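Local structure of ethylbenzene dehydrogenase beta-subunit (Aromatoleum aromaticum, 2IVF) at residues 52-57 and 148-153; 87-92 and 124-129; 153-158 and 267-272. The protein is an iron-sulfur subunit of the 4Fe-4S dicluster kind, holding three SF4 clusters and one F3S cluster beside a larger alpha-subunit. One frame throughout, in Å; residues are numbered along the deposited sequence.

Contact 1 of 3, residues 52-57 and 148-153. With SF4 (iron/sulfur cluster), chain S; SF4 (iron/sulfur cluster), chain U; SF4 (iron/sulfur cluster), chain T.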
# COMPACT_ATOMS: atom_id res chain seq x y z
N ARG B 52 0.39 -9.96 16.14
CA ARG B 52 0.57 -10.19 14.70
C ARG B 52 1.11 -11.57 14.54
O ARG B 52 2.31 -11.79 14.39
CB ARG B 52 1.50 -9.13 14.08
CG ARG B 52 0.84 -7.80 13.88
CD ARG B 52 0.97 -6.94 15.13
NE ARG B 52 0.37 -5.61 14.93
CZ ARG B 52 0.41 -4.66 15.84
NH1 ARG B 52 0.98 -4.88 17.01
NH2 ARG B 52 -0.12 -3.47 15.60
N TRP B 53 0.19 -12.53 14.63
CA TRP B 53 0.56 -13.95 14.54
C TRP B 53 1.28 -14.17 13.23
O TRP B 53 2.27 -14.85 13.20
CB TRP B 53 -0.64 -14.85 14.62
CG TRP B 53 -1.42 -14.83 15.88
CD1 TRP B 53 -1.05 -14.31 17.10
CD2 TRP B 53 -2.68 -15.47 16.09
NE1 TRP B 53 -2.01 -14.57 18.02
CE2 TRP B 53 -3.02 -15.29 17.44
CE3 TRP B 53 -3.55 -16.20 15.25
CZ2 TRP B 53 -4.21 -15.75 17.96
CZ3 TRP B 53 -4.70 -16.68 15.77
CH2 TRP B 53 -5.03 -16.47 17.13
N ASN B 54 0.79 -13.55 12.15
CA ASN B 54 1.56 -13.43 10.95
C ASN B 54 2.15 -12.05 11.00
O ASN B 54 1.42 -11.05 11.13
CB ASN B 54 0.74 -13.57 9.68
CG ASN B 54 1.59 -13.39 8.45
OD1 ASN B 54 1.95 -14.35 7.80
ND2 ASN B 54 1.99 -12.13 8.15
N ASN B 55 3.47 -12.00 10.97
CA ASN B 55 4.15 -10.73 11.02
C ASN B 55 5.14 -10.59 9.88
O ASN B 55 5.73 -11.57 9.43
CB ASN B 55 4.85 -10.51 12.37
CG ASN B 55 5.68 -11.66 12.78
OD1 ASN B 55 5.18 -12.59 13.46
ND2 ASN B 55 6.94 -11.61 12.46
N VAL B 56 5.32 -9.37 9.42
CA VAL B 56 6.28 -9.11 8.33
C VAL B 56 7.09 -7.90 8.63
O VAL B 56 6.55 -6.84 8.90
CB VAL B 56 5.62 -8.92 6.96
CG1 VAL B 56 6.68 -8.87 5.92
CG2 VAL B 56 4.60 -10.02 6.63
N THR B 57 8.42 -8.05 8.68
CA THR B 57 9.26 -6.91 8.94
C THR B 57 10.42 -6.89 7.97
O THR B 57 10.68 -7.85 7.27
CB THR B 57 9.81 -6.93 10.39
OG1 THR B 57 10.51 -8.16 10.61
CG2 THR B 57 8.64 -6.77 11.43
N ALA B 148 8.62 -12.53 6.45
CA ALA B 148 7.36 -13.00 6.99
C ALA B 148 7.60 -14.14 7.93
O ALA B 148 8.42 -15.04 7.67
CB ALA B 148 6.37 -13.43 5.85
N ARG B 149 6.88 -14.10 9.04
CA ARG B 149 7.04 -15.07 10.07
C ARG B 149 5.70 -15.37 10.73
O ARG B 149 4.84 -14.50 10.83
CB ARG B 149 8.02 -14.58 11.13
CG ARG B 149 9.47 -14.43 10.63
CD ARG B 149 10.33 -13.79 11.65
NE ARG B 149 10.25 -14.65 12.81
CZ ARG B 149 10.04 -14.27 14.06
NH1 ARG B 149 9.93 -13.01 14.38
NH2 ARG B 149 9.92 -15.20 15.00
N MET B 150 5.57 -16.59 11.20
CA MET B 150 4.44 -16.99 12.02
C MET B 150 4.98 -17.99 13.02
O MET B 150 6.20 -18.20 13.10
CB MET B 150 3.35 -17.68 11.17
CG MET B 150 2.96 -17.01 9.90
SD MET B 150 3.96 -17.44 8.44
CE MET B 150 3.23 -19.07 8.08
N CYS B 151 4.10 -18.68 13.74
CA CYS B 151 4.57 -19.77 14.60
C CYS B 151 5.06 -20.86 13.67
O CYS B 151 4.45 -21.15 12.64
CB CYS B 151 3.49 -20.29 15.53
SG CYS B 151 3.82 -21.93 16.22
N ASN B 152 6.17 -21.48 14.05
CA ASN B 152 6.81 -22.49 13.24
C ASN B 152 6.25 -23.90 13.45
O ASN B 152 6.69 -24.82 12.80
CB ASN B 152 8.34 -22.45 13.49
CG ASN B 152 8.93 -21.13 13.14
OD1 ASN B 152 8.93 -20.74 11.96
ND2 ASN B 152 9.32 -20.36 14.15
N HIS B 153 5.30 -24.08 14.37
CA HIS B 153 4.75 -25.39 14.69
C HIS B 153 5.81 -26.44 14.78
O HIS B 153 5.76 -27.51 14.15
CB HIS B 153 3.61 -25.73 13.74
CG HIS B 153 2.52 -24.73 13.82
ND1 HIS B 153 1.58 -24.75 14.83
CD2 HIS B 153 2.29 -23.60 13.10
CE1 HIS B 153 0.78 -23.70 14.69
NE2 HIS B 153 1.18 -23.00 13.64
FE1 SF4 S . 7.48 -20.92 19.39
FE2 SF4 S . 6.15 -23.04 20.21
FE3 SF4 S . 7.84 -23.22 18.05
FE4 SF4 S . 5.49 -21.82 17.80
S1 SF4 S . 5.73 -24.09 18.20
S2 SF4 S . 7.60 -21.15 17.14
S3 SF4 S . 5.26 -20.98 19.89
S4 SF4 S . 8.44 -22.83 20.24
FE1 SF4 U . -1.33 -18.67 11.64
FE2 SF4 U . -2.65 -16.43 11.29
FE3 SF4 U . -1.35 -17.54 9.22
FE4 SF4 U . -3.61 -18.71 10.09
S1 SF4 U . -3.44 -16.64 9.12
S2 SF4 U . -1.65 -19.78 9.68
S3 SF4 U . -3.50 -18.28 12.38
S4 SF4 U . -0.42 -16.65 11.18
FE1 SF4 T . 5.31 -11.06 1.53
FE2 SF4 T . 3.10 -11.38 3.12
FE3 SF4 T . 3.17 -12.32 0.60
FE4 SF4 T . 2.98 -9.65 0.93
S1 SF4 T . 1.45 -11.17 1.56
S2 SF4 T . 4.34 -10.77 -0.53
S3 SF4 T . 4.28 -9.44 2.79
S4 SF4 T . 4.51 -13.01 2.37
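Asn55 and Arg149 form an antiparallel hydrogen-bonded pair whose two short strand ends lie among three SF4 clusters. Asn55 N donates to Arg149 O at 2.9 Å with an almost straight N-H...O angle of 175°, and Arg149 N returns a bond to Asn55 O at 2.8 Å. At the next pair along the ladder, Val56 CG2 lies 3.9 Å from Ala148 CB, and both methyls turn to the cluster of chain T. Past the bridges, Asn54 and Met150 run alongside each other, with Asn54 OD1 3.5 Å from Met150 CG. Bends at chi2 (88°) and chi3 carry the end of Met150 away from segment 52-57, past the Asn54 amide. The Trp53 ring presents its edge to the cluster of chain U, CE3 lying 3.5 Å from its S3. Cys151 SG binds FE4 of the cluster of chain S at 2.3 Å and accepts a hydrogen bond from His153 N. Cys151 and Cys154 form the C-x2-C of a ferredoxin-type cluster-binding loop that follows strand 141-149.

In the second shell, Arg235 bonds Asn54 OD1, while Tyr196 O takes Arg149 NH2. Strands 55-59 and 141-149 pair here within a three-stranded antiparallel sheet, with helix 33-42 packing on Val56 and Asn54, and strand 270-273 meeting Met150 and Arg149.

Contact 2 of 3, residues 87-92 and 124-129; sequences TLIDSG and PAWGYN
Gly92 and Tyr128 bring the two loops together through one backbone hydrogen bond, Tyr128 N to Gly92 O at 3.0 Å, which meets the carbonyl from the side at a C=O...N angle of 103°. Gly92 closes a type I beta turn that starts at Ile89. Its positive phi would press a CB against the preceding carbonyl, and a CB there would also collide with Tyr128 CB, which fits the absence of a side chain at Gly92.

Trp126 supplies the main side-chain surface. Ile89 CG2 lies 3.7 Å from Trp126 CB, and the two side chains cross at a slant. With its CG anti to the backbone N (chi1 -178°), the indole reaches across the turn and offers its pyrrole edge: Ile89 O lies in the ring plane, 3.3 Å from Trp126 CD1. A water accepts a hydrogen bond from Trp126 NE1 at 2.7 Å and donates one to Asp90 O, making a bridge from indole to turn.

The turn is braced from within. Thr87 OG1 accepts from Asp90 N in an ST motif, and the Asp90 carboxylate answers by accepting from Thr87 N through OD2 at 3.0 Å. Ser91 N and Ser91 OG grip Thr87 O from opposite faces of the carbonyl plane. Asp90 OD1 forms a salt bridge to Arg66, whose side chain also makes a cation-pi contact with Trp126.

Both segments are loops. Segment 87-92 follows strand 79-80, whereas the other leads to strand 136-138, and helix 99-104 lies in the connection between them. The Tyr128 hydroxyl reaches inward to Gln32 and to Val56 N on strand 55-59.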
# COMPACT_ATOMS: atom_id res chain seq x y z
N THR B 87 7.31 -6.78 25.92
CA THR B 87 6.37 -5.79 26.37
C THR B 87 5.35 -5.55 25.26
O THR B 87 5.50 -6.06 24.14
CB THR B 87 7.10 -4.49 26.68
OG1 THR B 87 7.73 -4.08 25.46
CG2 THR B 87 8.14 -4.66 27.83
N LEU B 88 4.30 -4.79 25.58
CA LEU B 88 3.30 -4.40 24.60
C LEU B 88 3.96 -3.66 23.44
O LEU B 88 3.64 -3.90 22.25
CB LEU B 88 2.26 -3.48 25.23
CG LEU B 88 1.15 -2.96 24.30
CD1 LEU B 88 0.64 -4.10 23.44
CD2 LEU B 88 0.02 -2.31 25.12
N ILE B 89 4.88 -2.76 23.78
CA ILE B 89 5.60 -2.01 22.75
C ILE B 89 6.45 -2.95 21.92
O ILE B 89 6.39 -2.88 20.69
CB ILE B 89 6.44 -0.84 23.32
CG1 ILE B 89 5.50 0.22 23.90
CG2 ILE B 89 7.31 -0.14 22.24
CD1 ILE B 89 6.20 1.14 24.85
N ASP B 90 7.19 -3.85 22.56
CA ASP B 90 8.00 -4.84 21.82
C ASP B 90 7.10 -5.59 20.83
O ASP B 90 7.53 -5.95 19.72
CB ASP B 90 8.63 -5.89 22.75
CG ASP B 90 9.73 -5.36 23.62
OD1 ASP B 90 10.42 -4.40 23.24
OD2 ASP B 90 9.93 -5.96 24.71
N SER B 91 5.85 -5.83 21.24
CA SER B 91 4.91 -6.62 20.49
C SER B 91 4.14 -5.79 19.48
O SER B 91 3.13 -6.22 18.93
CB SER B 91 3.97 -7.34 21.46
OG SER B 91 4.74 -8.10 22.38
N GLY B 92 4.60 -4.56 19.26
CA GLY B 92 4.08 -3.73 18.18
C GLY B 92 3.05 -2.71 18.62
O GLY B 92 2.60 -1.91 17.80
N PRO B 124 4.21 7.23 20.29
CA PRO B 124 5.02 6.03 20.24
C PRO B 124 6.40 6.35 19.74
O PRO B 124 6.58 7.24 18.92
CB PRO B 124 4.28 5.15 19.24
CG PRO B 124 3.50 6.09 18.35
CD PRO B 124 3.22 7.31 19.20
N ALA B 125 7.39 5.64 20.25
CA ALA B 125 8.73 5.72 19.72
C ALA B 125 9.12 4.38 19.10
O ALA B 125 10.28 4.16 18.69
CB ALA B 125 9.72 6.15 20.85
N TRP B 126 8.14 3.47 19.07
CA TRP B 126 8.27 2.21 18.42
C TRP B 126 6.86 1.69 18.18
O TRP B 126 5.87 2.19 18.74
CB TRP B 126 9.07 1.24 19.28
CG TRP B 126 9.27 -0.07 18.64
CD1 TRP B 126 8.58 -1.22 18.88
CD2 TRP B 126 10.22 -0.39 17.60
NE1 TRP B 126 9.04 -2.24 18.08
CE2 TRP B 126 10.03 -1.74 17.27
CE3 TRP B 126 11.19 0.35 16.92
CZ2 TRP B 126 10.77 -2.36 16.29
CZ3 TRP B 126 11.96 -0.28 15.99
CH2 TRP B 126 11.76 -1.62 15.68
N GLY B 127 6.78 0.72 17.28
CA GLY B 127 5.57 -0.02 17.05
C GLY B 127 5.83 -1.11 16.03
O GLY B 127 6.95 -1.28 15.52
N TYR B 128 4.77 -1.84 15.69
CA TYR B 128 4.84 -2.89 14.69
C TYR B 128 5.43 -2.30 13.41
O TYR B 128 4.95 -1.27 12.93
CB TYR B 128 3.43 -3.42 14.40
CG TYR B 128 3.45 -4.46 13.31
CD1 TYR B 128 4.03 -5.69 13.52
CD2 TYR B 128 2.99 -4.17 12.04
CE1 TYR B 128 4.10 -6.64 12.50
CE2 TYR B 128 3.04 -5.10 11.01
CZ TYR B 128 3.62 -6.33 11.24
OH TYR B 128 3.66 -7.25 10.22
N ASN B 129 6.47 -2.95 12.87
CA ASN B 129 7.02 -2.60 11.57
C ASN B 129 7.57 -1.18 11.54
O ASN B 129 7.59 -0.52 10.50
CB ASN B 129 5.95 -2.80 10.48
CG ASN B 129 6.56 -2.90 9.11
OD1 ASN B 129 7.71 -3.32 8.98
ND2 ASN B 129 5.82 -2.48 8.07
O HOH W 1 7.29 -4.22 17.35

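Contact 3 of 3, residues 153-158 and 267-272; sequences HCTNPA and GPNIYY. With SF4 (iron/sulfur cluster), chain S.
Thr155 and Asn269 set their side chains across each other at about a right angle. The Asn269 amide, whose CG stands anti to its own carbonyl carbon (chi1 -65°), is aimed at the bend of 153-155, and its end comes up to the Thr155 hydroxyl and to His153 O. Next to this crossing, Thr155 N donates to Gly267 O at 2.9 Å with a nearly straight N-H...O angle of 171°, although the donor stands above the carbonyl plane. Gly267 O also receives a CA-H...O contact from Cys154 CA at 3.4 Å. Gly267 has positive phi, and a CB there would sit tightly against Thr155 CB.

Cys154 turns its sulfur to the cluster, where SG binds FE3 of the SF4 of chain S at 2.3 Å; Cys154 SG is 4.0 Å from Pro268 CA. Pro157, at the N-cap position of helix 158-162, lays CB against S1 of the cluster at 3.9 Å, and Ala158 N lies 3.5 Å from S4.

One straight backbone bond and a CA-H...O contact thus tie the cysteine loop to 267-269, consistent with fixing the loop that brings Cys154 to iron. Ala158 N, at the start of helix 158-162, would be expected to offset part of the negative charge on the cluster.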
# COMPACT_ATOMS: atom_id res chain seq x y z
N HIS B 153 5.30 -24.08 14.37
CA HIS B 153 4.75 -25.39 14.69
C HIS B 153 5.81 -26.44 14.78
O HIS B 153 5.76 -27.51 14.15
CB HIS B 153 3.61 -25.73 13.74
CG HIS B 153 2.52 -24.73 13.82
ND1 HIS B 153 1.58 -24.75 14.83
CD2 HIS B 153 2.29 -23.60 13.10
CE1 HIS B 153 0.78 -23.70 14.69
NE2 HIS B 153 1.18 -23.00 13.64
N CYS B 154 6.77 -26.09 15.63
CA CYS B 154 7.98 -26.83 15.81
C CYS B 154 7.78 -28.31 16.11
O CYS B 154 6.78 -28.73 16.72
CB CYS B 154 8.79 -26.17 16.93
SG CYS B 154 9.12 -24.44 16.60
N THR B 155 8.76 -29.08 15.70
CA THR B 155 8.81 -30.52 16.03
C THR B 155 9.22 -30.73 17.47
O THR B 155 8.77 -31.67 18.13
CB THR B 155 9.84 -31.21 15.12
OG1 THR B 155 9.45 -31.02 13.76
CG2 THR B 155 9.97 -32.67 15.43
N ASN B 156 10.08 -29.84 17.99
CA ASN B 156 10.46 -29.90 19.39
C ASN B 156 10.15 -28.57 20.06
O ASN B 156 11.06 -27.80 20.36
CB ASN B 156 11.92 -30.23 19.53
CG ASN B 156 12.37 -30.26 20.97
OD1 ASN B 156 11.63 -30.76 21.83
ND2 ASN B 156 13.55 -29.69 21.27
N PRO B 157 8.84 -28.27 20.25
CA PRO B 157 8.41 -26.94 20.67
C PRO B 157 8.83 -26.61 22.09
O PRO B 157 8.60 -27.40 23.02
CB PRO B 157 6.89 -26.97 20.51
CG PRO B 157 6.50 -28.36 20.34
CD PRO B 157 7.73 -29.19 20.02
N ALA B 158 9.48 -25.46 22.23
CA ALA B 158 9.99 -25.05 23.53
C ALA B 158 8.84 -24.54 24.39
O ALA B 158 8.84 -24.75 25.59
CB ALA B 158 11.05 -24.03 23.39
N GLY B 267 13.43 -27.28 15.93
CA GLY B 267 12.98 -27.97 14.72
C GLY B 267 11.78 -27.26 14.10
O GLY B 267 10.69 -27.83 13.95
N PRO B 268 11.96 -26.01 13.68
CA PRO B 268 10.88 -25.25 13.13
C PRO B 268 10.39 -25.80 11.80
O PRO B 268 11.18 -26.40 11.07
CB PRO B 268 11.51 -23.89 12.88
CG PRO B 268 12.92 -24.23 12.68
CD PRO B 268 13.21 -25.25 13.64
N ASN B 269 9.11 -25.57 11.50
CA ASN B 269 8.51 -26.10 10.30
C ASN B 269 7.91 -25.05 9.40
O ASN B 269 6.95 -25.27 8.69
CB ASN B 269 7.51 -27.18 10.68
CG ASN B 269 8.17 -28.36 11.30
OD1 ASN B 269 7.91 -28.73 12.47
ND2 ASN B 269 9.06 -28.97 10.55
N ILE B 270 8.53 -23.88 9.42
CA ILE B 270 8.47 -22.97 8.30
C ILE B 270 9.85 -22.91 7.64
O ILE B 270 10.87 -22.91 8.34
CB ILE B 270 8.03 -21.60 8.75
CG1 ILE B 270 6.58 -21.73 9.32
CG2 ILE B 270 8.07 -20.60 7.56
CD1 ILE B 270 6.07 -20.40 9.93
N TYR B 271 9.88 -22.87 6.31
CA TYR B 271 11.12 -22.92 5.56
C TYR B 271 11.15 -21.80 4.56
O TYR B 271 10.16 -21.52 3.90
CB TYR B 271 11.31 -24.28 4.91
CG TYR B 271 11.24 -25.42 5.90
CD1 TYR B 271 10.01 -25.92 6.33
CD2 TYR B 271 12.40 -26.00 6.40
CE1 TYR B 271 9.95 -26.96 7.26
CE2 TYR B 271 12.35 -27.01 7.32
CZ TYR B 271 11.14 -27.50 7.74
OH TYR B 271 11.19 -28.52 8.64
N TYR B 272 12.31 -21.20 4.43
CA TYR B 272 12.48 -19.98 3.67
C TYR B 272 13.45 -20.20 2.52
O TYR B 272 14.50 -20.81 2.69
CB TYR B 272 13.06 -18.90 4.58
CG TYR B 272 12.10 -18.44 5.63
CD1 TYR B 272 12.02 -19.11 6.85
CD2 TYR B 272 11.33 -17.30 5.44
CE1 TYR B 272 11.15 -18.67 7.82
CE2 TYR B 272 10.43 -16.88 6.38
CZ TYR B 272 10.35 -17.56 7.57
OH TYR B 272 9.49 -17.12 8.54
FE1 SF4 S . 7.48 -20.92 19.39
FE2 SF4 S . 6.15 -23.04 20.21
FE3 SF4 S . 7.84 -23.22 18.05
FE4 SF4 S . 5.49 -21.82 17.80
S1 SF4 S . 5.73 -24.09 18.20
S2 SF4 S . 7.60 -21.15 17.14
S3 SF4 S . 5.26 -20.98 19.89
S4 SF4 S . 8.44 -22.83 20.24

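In the fold
Contact 1 lies near the middle of the chain, its centre about 3 Å from the chain's own centre, and touches both of the others. Contact 3 continues it directly: they share His153, line the same SF4 of chain S, and have centres about 12 Å apart, with Asn152 O and Asn269 N 2.8 Å apart in a probable hydrogen bond. Contact 2 is nested within the chain loop that contact 1 closes, its centre about 15 Å from that of contact 1. It binds no cluster directly, the side chain of Tyr128 being about 8 Å from one. Contacts 2 and 3 do not touch; their nearest atoms are about 12 Å apart.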